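PDB 4QR2: CRISPR-associated endoribonuclease Cas2 from Streptococcus pyogenes serotype M1, which probably acts as a magnesium-dependent nuclease in CRISPR adaptive immunity, working as a homodimer that associates with a Cas1 homodimer. Local coordinates for residues A[2-7]-A[38-43]. Sequence-based numbering, arbitrary orientation.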
loop_
_atom_site.group_PDB
_atom_site.type_symbol
_atom_site.label_atom_id
_atom_site.label_comp_id
_atom_site.label_asym_id
_atom_site.label_seq_id
_atom_site.Cartn_x
_atom_site.Cartn_y
_atom_site.Cartn_z
ATOM N N MET A 2 5.116 12.473 -7.716
ATOM C CA MET A 2 4.014 11.521 -7.475
ATOM C C MET A 2 4.456 10.684 -6.295
ATOM O O MET A 2 5.568 10.094 -6.260
ATOM C CB MET A 2 3.766 10.645 -8.682
ATOM C CG MET A 2 3.704 11.483 -9.977
ATOM S SD MET A 2 2.177 12.458 -10.092
ATOM C CE MET A 2 2.128 12.813 -11.880
ATOM N N VAL A 3 3.621 10.641 -5.299
ATOM C CA VAL A 3 3.962 9.968 -4.072
ATOM C C VAL A 3 2.848 8.990 -3.748
ATOM O O VAL A 3 1.665 9.382 -3.615
ATOM C CB VAL A 3 4.051 10.928 -2.892
ATOM C CG1 VAL A 3 4.287 10.162 -1.585
ATOM C CG2 VAL A 3 5.175 11.986 -3.121
ATOM N N LEU A 4 3.221 7.735 -3.641
ATOM C CA LEU A 4 2.296 6.708 -3.108
ATOM C C LEU A 4 2.328 6.645 -1.592
ATOM O O LEU A 4 3.387 6.446 -0.983
ATOM C CB LEU A 4 2.676 5.341 -3.678
ATOM C CG LEU A 4 1.746 4.194 -3.374
ATOM C CD1 LEU A 4 0.466 4.382 -4.115
ATOM C CD2 LEU A 4 2.353 2.845 -3.674
ATOM N N VAL A 5 1.171 6.787 -0.977
ATOM C CA VAL A 5 1.065 6.789 0.466
ATOM C C VAL A 5 0.383 5.484 0.879
ATOM O O VAL A 5 -0.782 5.236 0.470
ATOM C CB VAL A 5 0.204 7.978 0.978
ATOM C CG1 VAL A 5 0.136 8.008 2.500
ATOM C CG2 VAL A 5 0.749 9.331 0.532
ATOM N N THR A 6 1.042 4.703 1.755
ATOM C CA THR A 6 0.460 3.540 2.306
ATOM C C THR A 6 0.374 3.631 3.827
ATOM O O THR A 6 1.350 3.837 4.527
ATOM C CB THR A 6 1.173 2.227 1.786
ATOM O OG1 THR A 6 2.519 2.208 2.322
ATOM C CG2 THR A 6 1.333 2.163 0.272
ATOM N N TYR A 7 -0.873 3.551 4.330
ATOM C CA TYR A 7 -1.173 3.738 5.721
ATOM C C TYR A 7 -1.593 2.441 6.358
ATOM O O TYR A 7 -2.550 1.804 5.929
ATOM C CB TYR A 7 -2.304 4.796 5.910
ATOM C CG TYR A 7 -2.655 5.131 7.359
ATOM C CD1 TYR A 7 -1.709 5.149 8.345
ATOM C CD2 TYR A 7 -3.943 5.445 7.703
ATOM C CE1 TYR A 7 -2.005 5.536 9.615
ATOM C CE2 TYR A 7 -4.278 5.813 8.975
ATOM C CZ TYR A 7 -3.351 5.841 9.955
ATOM O OH TYR A 7 -3.696 6.209 11.233
ATOM N N VAL A 38 -4.616 3.215 0.669
ATOM C CA VAL A 38 -3.549 3.571 -0.243
ATOM C C VAL A 38 -3.989 4.765 -1.127
ATOM O O VAL A 38 -5.111 4.809 -1.710
ATOM C CB VAL A 38 -3.130 2.325 -1.135
ATOM C CG1 VAL A 38 -2.034 2.681 -2.135
ATOM C CG2 VAL A 38 -2.665 1.155 -0.300
ATOM N N PHE A 39 -3.072 5.734 -1.232
ATOM C CA PHE A 39 -3.350 6.996 -1.909
ATOM C C PHE A 39 -2.264 7.324 -2.920
ATOM O O PHE A 39 -1.091 7.257 -2.638
ATOM C CB PHE A 39 -3.560 8.161 -0.924
ATOM C CG PHE A 39 -4.424 7.816 0.229
ATOM C CD1 PHE A 39 -3.927 7.120 1.334
ATOM C CD2 PHE A 39 -5.766 8.105 0.188
ATOM C CE1 PHE A 39 -4.785 6.742 2.378
ATOM C CE2 PHE A 39 -6.606 7.745 1.208
ATOM C CZ PHE A 39 -6.129 7.036 2.309
ATOM N N GLU A 40 -2.692 7.705 -4.123
ATOM C CA GLU A 40 -1.780 8.158 -5.132
ATOM C C GLU A 40 -1.824 9.663 -5.199
ATOM O O GLU A 40 -2.830 10.239 -5.640
ATOM C CB GLU A 40 -2.149 7.507 -6.461
ATOM C CG GLU A 40 -1.790 6.039 -6.575
ATOM C CD GLU A 40 -2.291 5.336 -7.832
ATOM O OE1 GLU A 40 -2.983 5.983 -8.752
ATOM O OE2 GLU A 40 -2.025 4.106 -7.901
ATOM N N CYS A 41 -0.771 10.331 -4.740
ATOM C CA CYS A 41 -0.842 11.779 -4.490
ATOM C C CYS A 41 0.116 12.500 -5.419
ATOM O O CYS A 41 1.150 11.993 -5.784
ATOM C CB CYS A 41 -0.523 12.159 -3.027
ATOM S SG CYS A 41 -1.705 11.526 -1.866
ATOM N N SER A 42 -0.265 13.639 -5.916
ATOM C CA SER A 42 0.638 14.385 -6.751
ATOM C C SER A 42 0.859 15.695 -5.991
ATOM O O SER A 42 -0.110 16.466 -5.698
ATOM C CB SER A 42 0.008 14.655 -8.116
ATOM O OG SER A 42 0.793 15.560 -8.848
ATOM N N VAL A 43 2.100 15.924 -5.581
ATOM C CA VAL A 43 2.399 17.020 -4.654
ATOM C C VAL A 43 3.656 17.730 -5.022
ATOM O O VAL A 43 4.590 17.119 -5.524
ATOM C CB VAL A 43 2.523 16.546 -3.186
ATOM C CG1 VAL A 43 1.136 16.154 -2.660
ATOM C CG2 VAL A 43 3.555 15.476 -2.986
#
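Val-3 and Val-5 each pair through both backbone polar groups with strand 38-42, so four hydrogen bonds join two antiparallel neighbours in the sheet of the ferredoxin-like fold. Val-5 N reaches Phe-39 O at 2.8 Å and Phe-39 N reaches Val-5 O at 2.9 Å, both donors lying in the carbonyl plane. Around Val-3 and Cys-41 the two bonds are as short, but the donors tilt out of that plane, by 28° where Cys-41 N meets Val-3 O. The non-hydrogen-bonded pairs between and beyond add CA-H...O contacts, among them Val-38 CA to Val-5 O at 3.3 Å.

Apolar contacts occupy both faces. On the face of Val-3, Val-5, Phe-39 and Cys-41, which the two helices cover, Val-5 CG2 lies 4.1 Å from Cys-41 SG, and Val-3 CG2 meets Val-43 CG2 at 3.9 Å. With CG2 anti to its carbonyl carbon, Val-3 turns that methyl to Val-43, and Phe-48 of helix 45-58 packs against both valines. On the other face Leu-4 CD1 reaches two same-face residues of strand 38-42, 3.6 Å from Val-38 CG1 and 3.7 Å from Glu-40 CG. The Thr-6 and Val-38 side chains stand alongside one another, meeting through CG2 methyls. At the strand end Met-2 SD rests against Ser-42 CB and OG.

Glu-40 OE2 forms a salt bridge with Arg-67 and a hydrogen bond with Tyr-69, and Thr-6 OG1 a hydrogen bond with Gln-35 OE1, all three partners on the second subunit. The pair thus presents an apolar surface to its own helices and a mixed one to the dimer partner; Thr-6 sits about 7 Å, side chain to side chain, from Asp-8, the predicted catalytic magnesium ligand.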